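Local coordinates for extracellular solute-binding protein, family 1 (Bifidobacterium longum subsp. infantis ATCC 15697, PDB 3QUF) that probably captures a nutrient outside the cell, perhaps a sugar, and delivers it to an ABC-type importer, as other family 1 solute-binding proteins do, at residues Ser264-Leu269 with Ala352-Val357; Ala136-Phe141 with Asn360-Asn365. All blocks are in the same frame, centred on the assembly; numbering follows the deposited sequence.

Interaction 1: residues Ser264-Leu269 with Ala352-Val357; sequences SGPWDL and AELKDV
The amide N of Leu269 donates to the carbonyl O of Pro266 over 3.0 Å, and this short 3-10 turn gathers the two side chains that receive Leu354 from residues 352-357. Proline suits the start of such a turn, since its ring restricts phi to values that the 3-10 helix needs and it has no N-H to leave unpaired. Leu354 carries the other side. A chi1 of -67° sets its CG beside the backbone N, and the extended second torsion (171°) carries CD1 on toward the turn. There the CD1 methyls of Leu269 and Leu354 meet tip to tip at 3.3 Å, closer than carbons usually pack, so the exact spacing deserves caution. Pro266 lies across the same leucine branch at about a right angle, its CG 4.0 Å from Leu354 CD1. One methyl is thus shared between a leucine methyl and a proline ring, and no hydrogen bond crosses the contact. Leucine suits both sides: its branched apolar end reaches across and brings no polar group needing a partner. Phe279 beside Leu269 and Val281 beside Leu354, both on strand 279-282, extend the apolar patch.

The polar groups lie at its margins. Glu353 uses OE2 to take a hydrogen bond from Gln273, so the helix that begins at Leu269 gains a second tie to the 352-357 segment. Gly265 CA sits 3.5 Å above the plane of the Trp267 ring, toward its rim, too near CH2 to leave space for a beta carbon, while Asp268 forms a salt bridge to Lys251. The arrangement is the packing of an alpha/beta lobe, in which the residues leading into helix 355-362 meet the turn from strand 259-264 into helix 269-274, consistent with the two-lobed fold of solute-binding proteins.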
ATOM      1  N   SER A 264     -10.239   1.959   6.898  1.00 20.05           N
ATOM      2  CA  SER A 264     -10.693   2.134   5.529  1.00 20.99           C
ATOM      3  C   SER A 264      -9.772   3.082   4.775  1.00 21.37           C
ATOM      4  O   SER A 264      -8.608   3.254   5.133  1.00 17.55           O
ATOM      5  CB  SER A 264     -12.139   2.615   5.501  1.00 24.34           C
ATOM      6  OG  SER A 264     -12.666   2.523   4.165  1.00 28.82           O
ATOM      7  N   GLY A 265     -10.256   3.596   3.660  1.00 20.61           N
ATOM      8  CA  GLY A 265      -9.449   4.462   2.829  1.00 20.33           C
ATOM      9  C   GLY A 265     -10.353   5.307   1.955  1.00 19.88           C
ATOM     10  O   GLY A 265     -11.562   5.297   2.098  1.00 21.20           O
ATOM     11  N   PRO A 266      -9.750   6.082   1.049  1.00 20.13           N
ATOM     12  CA  PRO A 266     -10.493   7.103   0.314  1.00 21.00           C
ATOM     13  C   PRO A 266     -11.661   6.536  -0.496  1.00 22.47           C
ATOM     14  O   PRO A 266     -12.670   7.242  -0.760  1.00 21.96           O
ATOM     15  CB  PRO A 266      -9.419   7.687  -0.597  1.00 20.67           C
ATOM     16  CG  PRO A 266      -8.167   7.559   0.191  1.00 20.42           C
ATOM     17  CD  PRO A 266      -8.298   6.241   0.909  1.00 19.22           C
ATOM     18  N   TRP A 267     -11.496   5.287  -0.918  1.00 22.80           N
ATOM     19  CA  TRP A 267     -12.549   4.543  -1.654  1.00 24.78           C
ATOM     20  C   TRP A 267     -13.908   4.501  -0.935  1.00 25.27           C
ATOM     21  O   TRP A 267     -14.981   4.437  -1.591  1.00 26.85           O
ATOM     22  CB  TRP A 267     -12.037   3.118  -2.002  1.00 24.84           C
ATOM     23  CG  TRP A 267     -11.526   2.302  -0.803  1.00 25.42           C
ATOM     24  CD1 TRP A 267     -12.257   1.482  -0.000  1.00 25.42           C
ATOM     25  CD2 TRP A 267     -10.182   2.245  -0.315  1.00 24.07           C
ATOM     26  NE1 TRP A 267     -11.457   0.925   0.977  1.00 26.47           N
ATOM     27  CE2 TRP A 267     -10.179   1.384   0.804  1.00 26.76           C
ATOM     28  CE3 TRP A 267      -8.982   2.853  -0.704  1.00 24.93           C
ATOM     29  CZ2 TRP A 267      -9.023   1.114   1.525  1.00 27.16           C
ATOM     30  CZ3 TRP A 267      -7.833   2.579   0.012  1.00 26.11           C
ATOM     31  CH2 TRP A 267      -7.871   1.718   1.120  1.00 24.86           C
ATOM     32  N   ASP A 268     -13.919   4.535   0.395  1.00 24.33           N
ATOM     33  CA  ASP A 268     -15.163   4.535   1.172  1.00 25.37           C
ATOM     34  C   ASP A 268     -15.739   5.916   1.492  1.00 24.99           C
ATOM     35  O   ASP A 268     -16.757   6.017   2.147  1.00 24.51           O
ATOM     36  CB  ASP A 268     -14.970   3.791   2.488  1.00 24.91           C
ATOM     37  CG  ASP A 268     -15.000   2.279   2.318  1.00 29.07           C
ATOM     38  OD1 ASP A 268     -15.514   1.801   1.284  1.00 30.34           O
ATOM     39  OD2 ASP A 268     -14.551   1.571   3.250  1.00 27.53           O
ATOM     40  N   LEU A 269     -15.087   6.987   1.059  1.00 25.19           N
ATOM     41  CA  LEU A 269     -15.543   8.320   1.473  1.00 26.59           C
ATOM     42  C   LEU A 269     -16.943   8.639   0.983  1.00 26.49           C
ATOM     43  O   LEU A 269     -17.715   9.234   1.714  1.00 27.58           O
ATOM     44  CB  LEU A 269     -14.610   9.403   0.972  1.00 27.51           C
ATOM     45  CG  LEU A 269     -13.473   9.681   1.926  1.00 29.89           C
ATOM     46  CD1 LEU A 269     -12.445  10.522   1.174  1.00 35.21           C
ATOM     47  CD2 LEU A 269     -14.023  10.403   3.171  1.00 33.71           C
ATOM     48  N   ALA A 352     -11.294  17.375   2.860  1.00 25.21           N
ATOM     49  CA  ALA A 352     -11.125  17.897   4.216  1.00 24.82           C
ATOM     50  C   ALA A 352     -10.890  16.837   5.278  1.00 24.30           C
ATOM     51  O   ALA A 352     -10.032  16.982   6.155  1.00 24.23           O
ATOM     52  CB  ALA A 352     -12.332  18.755   4.627  1.00 26.85           C
ATOM     53  N   GLU A 353     -11.666  15.762   5.212  1.00 23.09           N
ATOM     54  CA  GLU A 353     -11.590  14.727   6.232  1.00 22.48           C
ATOM     55  C   GLU A 353     -10.212  14.024   6.204  1.00 20.32           C
ATOM     56  O   GLU A 353      -9.806  13.455   7.219  1.00 21.29           O
ATOM     57  CB  GLU A 353     -12.694  13.686   6.008  1.00 22.92           C
ATOM     58  CG  GLU A 353     -14.106  14.255   6.094  1.00 28.17           C
ATOM     59  CD  GLU A 353     -14.673  14.861   4.771  1.00 30.67           C
ATOM     60  OE1 GLU A 353     -13.938  15.120   3.789  1.00 29.08           O
ATOM     61  OE2 GLU A 353     -15.910  15.062   4.730  1.00 36.89           O
ATOM     62  N   LEU A 354      -9.544  14.035   5.054  1.00 19.68           N
ATOM     63  CA  LEU A 354      -8.268  13.340   4.909  1.00 19.92           C
ATOM     64  C   LEU A 354      -7.073  14.299   5.012  1.00 20.60           C
ATOM     65  O   LEU A 354      -5.935  13.896   4.819  1.00 17.51           O
ATOM     66  CB  LEU A 354      -8.236  12.630   3.559  1.00 19.63           C
ATOM     67  CG  LEU A 354      -9.209  11.470   3.380  1.00 24.00           C
ATOM     68  CD1 LEU A 354      -9.220  11.015   1.930  1.00 26.58           C
ATOM     69  CD2 LEU A 354      -8.808  10.349   4.288  1.00 24.93           C
ATOM     70  N   LYS A 355      -7.319  15.578   5.318  1.00 20.92           N
ATOM     71  CA  LYS A 355      -6.208  16.536   5.252  1.00 23.18           C
ATOM     72  C   LYS A 355      -5.069  16.158   6.171  1.00 21.94           C
ATOM     73  O   LYS A 355      -3.933  16.152   5.715  1.00 22.72           O
ATOM     74  CB  LYS A 355      -6.656  17.945   5.592  1.00 24.57           C
ATOM     75  CG  LYS A 355      -5.525  18.970   5.413  1.00 27.82           C
ATOM     76  CD  LYS A 355      -6.004  20.371   5.750  1.00 32.15           C
ATOM     77  CE  LYS A 355      -4.900  21.418   5.529  1.00 34.01           C
ATOM     78  NZ  LYS A 355      -4.291  21.265   4.190  1.00 34.88           N
ATOM     79  N   ASP A 356      -5.359  15.827   7.428  1.00 22.13           N
ATOM     80  CA  ASP A 356      -4.326  15.380   8.422  1.00 22.59           C
ATOM     81  C   ASP A 356      -3.554  14.181   7.905  1.00 21.43           C
ATOM     82  O   ASP A 356      -2.308  14.198   7.835  1.00 20.45           O
ATOM     83  CB  ASP A 356      -4.965  15.085   9.796  1.00 23.10           C
ATOM     84  CG  ASP A 356      -3.928  14.625  10.900  1.00 26.09           C
ATOM     85  OD1 ASP A 356      -2.810  15.201  11.028  1.00 26.09           O
ATOM     86  OD2 ASP A 356      -4.265  13.692  11.688  1.00 26.76           O
ATOM     87  N   VAL A 357      -4.266  13.130   7.529  1.00 19.92           N
ATOM     88  CA  VAL A 357      -3.591  11.917   7.101  1.00 18.83           C
ATOM     89  C   VAL A 357      -2.730  12.154   5.857  1.00 18.59           C
ATOM     90  O   VAL A 357      -1.619  11.653   5.754  1.00 17.63           O
ATOM     91  CB  VAL A 357      -4.533  10.681   7.010  1.00 20.43           C
ATOM     92  CG1 VAL A 357      -5.027  10.312   8.407  1.00 20.63           C
ATOM     93  CG2 VAL A 357      -5.681  10.889   6.108  1.00 23.59           C
TER

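Interaction 2: residues Ala136-Phe141 with Asn360-Asn365; sequences AWVGAF and NYFKQN
Phe362 leaves helix 355-362 with its CB directed at strand 135-144, where Ala136 and Val138 receive its ring. The first torsion, with CG anti to the backbone N (chi1 176°), puts CG beside the carbonyl carbon and directs the aromatic group to the strand. CG itself comes within 4.1 Å of Val138 CG1. One atom further out, CD1 makes the closer approach to that same methyl, at 3.6 Å. Next along this side of the ring, CE1 reaches the CB of Ala136, also at 3.6 Å, and CZ at the tip is 4.0 Å from the same carbon. The ring therefore spans two strand residues, its base on valine and its end on alanine.

Val138 crosses the phenylalanine side chain at roughly a right angle. It presents CG1, the branch lying opposite its carbonyl carbon (chi1 -63°), and its branched CB is well suited to an extended strand. Alanine suits the other position because its single methyl leaves room for the far end of the ring. Ile295 and Leu340 from neighbouring strands also touch Phe362, and the ring of Phe367 meets it with planes inclined by about 35°. Asn365 N bonds back to Phe362 O over 3.1 Å and the N of the next residue to Tyr361 O, with Asn365 (positive phi) as the C-prime residue of this Schellman motif. Because only carbon atoms meet across the buried interface, its stability probably comes from close fit and the exclusion of water, with no hydrogen bond to dictate direction.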
ATOM      1  N   ALA A 136       0.135   6.408  -5.356  1.00 12.06           N
ATOM      2  CA  ALA A 136       0.044   5.593  -4.156  1.00 11.97           C
ATOM      3  C   ALA A 136      -1.386   5.575  -3.673  1.00 12.48           C
ATOM      4  O   ALA A 136      -2.191   6.453  -3.968  1.00 14.26           O
ATOM      5  CB  ALA A 136       0.948   6.148  -3.051  1.00 11.99           C
ATOM      6  N   TRP A 137      -1.678   4.555  -2.901  1.00 12.53           N
ATOM      7  CA  TRP A 137      -2.899   4.478  -2.135  1.00 13.42           C
ATOM      8  C   TRP A 137      -2.574   4.618  -0.654  1.00 13.93           C
ATOM      9  O   TRP A 137      -1.432   4.367  -0.239  1.00 13.28           O
ATOM     10  CB  TRP A 137      -3.550   3.123  -2.382  1.00 13.29           C
ATOM     11  CG  TRP A 137      -2.742   1.951  -1.881  1.00 12.50           C
ATOM     12  CD1 TRP A 137      -1.772   1.245  -2.553  1.00 15.18           C
ATOM     13  CD2 TRP A 137      -2.820   1.350  -0.578  1.00 13.32           C
ATOM     14  NE1 TRP A 137      -1.217   0.288  -1.747  1.00 14.66           N
ATOM     15  CE2 TRP A 137      -1.870   0.298  -0.541  1.00 12.89           C
ATOM     16  CE3 TRP A 137      -3.610   1.582   0.544  1.00 12.19           C
ATOM     17  CZ2 TRP A 137      -1.667  -0.471   0.589  1.00 15.07           C
ATOM     18  CZ3 TRP A 137      -3.411   0.796   1.682  1.00 13.68           C
ATOM     19  CH2 TRP A 137      -2.446  -0.210   1.691  1.00 12.33           C
ATOM     20  N   VAL A 138      -3.597   4.954   0.125  1.00 13.49           N
ATOM     21  CA  VAL A 138      -3.471   5.044   1.572  1.00 13.21           C
ATOM     22  C   VAL A 138      -4.673   4.460   2.284  1.00 12.50           C
ATOM     23  O   VAL A 138      -5.767   4.311   1.714  1.00 13.97           O
ATOM     24  CB  VAL A 138      -3.257   6.480   2.023  1.00 12.92           C
ATOM     25  CG1 VAL A 138      -1.942   7.030   1.470  1.00 13.06           C
ATOM     26  CG2 VAL A 138      -4.462   7.345   1.667  1.00 15.11           C
ATOM     27  N   GLY A 139      -4.461   4.083   3.535  1.00 13.56           N
ATOM     28  CA  GLY A 139      -5.526   3.613   4.401  1.00 13.87           C
ATOM     29  C   GLY A 139      -5.265   4.098   5.824  1.00 14.63           C
ATOM     30  O   GLY A 139      -4.112   4.326   6.222  1.00 13.40           O
ATOM     31  N   ALA A 140      -6.328   4.196   6.611  1.00 14.49           N
ATOM     32  CA  ALA A 140      -6.218   4.764   7.963  1.00 13.60           C
ATOM     33  C   ALA A 140      -7.447   4.399   8.787  1.00 15.04           C
ATOM     34  O   ALA A 140      -8.273   3.600   8.333  1.00 15.45           O
ATOM     35  CB  ALA A 140      -6.036   6.309   7.862  1.00 14.01           C
ATOM     36  N   PHE A 141      -7.549   4.930  10.001  1.00 15.05           N
ATOM     37  CA  PHE A 141      -8.677   4.657  10.864  1.00 15.76           C
ATOM     38  C   PHE A 141      -9.764   5.715  10.654  1.00 17.18           C
ATOM     39  O   PHE A 141      -9.504   6.938  10.704  1.00 18.26           O
ATOM     40  CB  PHE A 141      -8.277   4.657  12.341  1.00 16.12           C
ATOM     41  CG  PHE A 141      -7.909   3.297  12.937  1.00 14.89           C
ATOM     42  CD1 PHE A 141      -8.264   2.084  12.376  1.00 17.23           C
ATOM     43  CD2 PHE A 141      -7.225   3.274  14.165  1.00 16.61           C
ATOM     44  CE1 PHE A 141      -7.948   0.891  12.998  1.00 18.43           C
ATOM     45  CE2 PHE A 141      -6.963   2.099  14.803  1.00 17.16           C
ATOM     46  CZ  PHE A 141      -7.308   0.903  14.228  1.00 17.36           C
ATOM     47  N   ASN A 360       0.176  15.206   6.966  1.00 18.21           N
ATOM     48  CA  ASN A 360       1.068  14.944   8.076  1.00 17.58           C
ATOM     49  C   ASN A 360       1.640  13.529   8.113  1.00 16.89           C
ATOM     50  O   ASN A 360       2.539  13.248   8.900  1.00 17.69           O
ATOM     51  CB  ASN A 360       0.384  15.318   9.377  1.00 18.14           C
ATOM     52  CG  ASN A 360       0.044  16.791   9.422  1.00 21.35           C
ATOM     53  OD1 ASN A 360       0.845  17.633   8.982  1.00 24.30           O
ATOM     54  ND2 ASN A 360      -1.173  17.109   9.864  1.00 23.96           N
ATOM     55  N   TYR A 361       1.111  12.638   7.260  1.00 15.30           N
ATOM     56  CA  TYR A 361       1.576  11.263   7.199  1.00 14.40           C
ATOM     57  C   TYR A 361       1.979  10.891   5.795  1.00 13.87           C
ATOM     58  O   TYR A 361       3.129  10.536   5.575  1.00 15.34           O
ATOM     59  CB  TYR A 361       0.550  10.270   7.856  1.00 13.25           C
ATOM     60  CG  TYR A 361       0.359  10.660   9.282  1.00 13.65           C
ATOM     61  CD1 TYR A 361       1.221  10.194  10.282  1.00 15.75           C
ATOM     62  CD2 TYR A 361      -0.605  11.609   9.627  1.00 17.85           C
ATOM     63  CE1 TYR A 361       1.079  10.627  11.582  1.00 16.45           C
ATOM     64  CE2 TYR A 361      -0.749  12.045  10.947  1.00 16.88           C
ATOM     65  CZ  TYR A 361       0.125  11.576  11.898  1.00 18.64           C
ATOM     66  OH  TYR A 361       0.002  12.021  13.200  1.00 21.93           O
ATOM     67  N   PHE A 362       1.071  10.935   4.829  1.00 12.57           N
ATOM     68  CA  PHE A 362       1.426  10.563   3.457  1.00 13.18           C
ATOM     69  C   PHE A 362       2.563  11.442   2.909  1.00 14.57           C
ATOM     70  O   PHE A 362       3.583  10.940   2.440  1.00 14.42           O
ATOM     71  CB  PHE A 362       0.207  10.604   2.535  1.00 13.28           C
ATOM     72  CG  PHE A 362       0.547  10.321   1.108  1.00 12.75           C
ATOM     73  CD1 PHE A 362       0.931   9.071   0.710  1.00 14.13           C
ATOM     74  CD2 PHE A 362       0.488  11.342   0.166  1.00 14.76           C
ATOM     75  CE1 PHE A 362       1.286   8.839  -0.618  1.00 13.70           C
ATOM     76  CE2 PHE A 362       0.849  11.100  -1.159  1.00 15.24           C
ATOM     77  CZ  PHE A 362       1.230   9.837  -1.528  1.00 14.66           C
ATOM     78  N   LYS A 363       2.401  12.743   3.006  1.00 15.74           N
ATOM     79  CA  LYS A 363       3.430  13.656   2.497  1.00 18.19           C
ATOM     80  C   LYS A 363       4.725  13.637   3.315  1.00 17.88           C
ATOM     81  O   LYS A 363       5.745  14.116   2.849  1.00 19.01           O
ATOM     82  CB  LYS A 363       2.870  15.057   2.371  1.00 20.21           C
ATOM     83  CG  LYS A 363       1.834  15.139   1.214  1.00 25.21           C
ATOM     84  CD  LYS A 363       1.382  16.596   0.951  1.00 33.67           C
ATOM     85  CE  LYS A 363       1.960  17.151  -0.361  1.00 37.62           C
ATOM     86  NZ  LYS A 363       3.444  17.383  -0.262  1.00 41.32           N
ATOM     87  N   GLN A 364       4.676  13.084   4.509  1.00 16.43           N
ATOM     88  CA  GLN A 364       5.857  12.911   5.362  1.00 16.97           C
ATOM     89  C   GLN A 364       6.464  11.504   5.281  1.00 15.56           C
ATOM     90  O   GLN A 364       7.338  11.173   6.093  1.00 16.54           O
ATOM     91  CB  GLN A 364       5.477  13.219   6.800  1.00 17.42           C
ATOM     92  CG  GLN A 364       4.869  14.596   6.981  1.00 20.53           C
ATOM     93  CD  GLN A 364       5.751  15.696   6.467  1.00 30.05           C
ATOM     94  OE1 GLN A 364       6.966  15.643   6.620  1.00 32.34           O
ATOM     95  NE2 GLN A 364       5.144  16.702   5.839  1.00 35.25           N
ATOM     96  N   ASN A 365       6.023  10.691   4.309  1.00 14.61           N
ATOM     97  CA  ASN A 365       6.550   9.338   4.113  1.00 15.22           C
ATOM     98  C   ASN A 365       6.338   8.429   5.314  1.00 15.55           C
ATOM     99  O   ASN A 365       7.211   7.609   5.669  1.00 19.09           O
ATOM    100  CB  ASN A 365       8.039   9.393   3.658  1.00 15.97           C
ATOM    101  CG  ASN A 365       8.184  10.095   2.321  1.00 17.54           C
ATOM    102  OD1 ASN A 365       7.516   9.758   1.366  1.00 21.94           O
ATOM    103  ND2 ASN A 365       8.980  11.141   2.289  1.00 21.82           N
TER

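Interactions 1 and 2 are both buried, with centres about 9 Å apart, and both engage helix 355-362: the first near its beginning, the second toward its C-terminal end. A probable hydrogen bond from Phe362 N to Val357 O, 2.9 Å long, joins their helical segments. Their other halves are joined as well, since Ala140 N approaches Ser264 O at 2.9 Å where strands 135-144 and 259-264 pair, and Pro266 rests on Val138. Both contacts are apolar. Interaction 1, farther from the chain centre, joins a leucine to the proline and leucine of a turn that has charged residues close by, whereas interaction 2 lays an aromatic ring against strand 135-144, which pairs with four other strands.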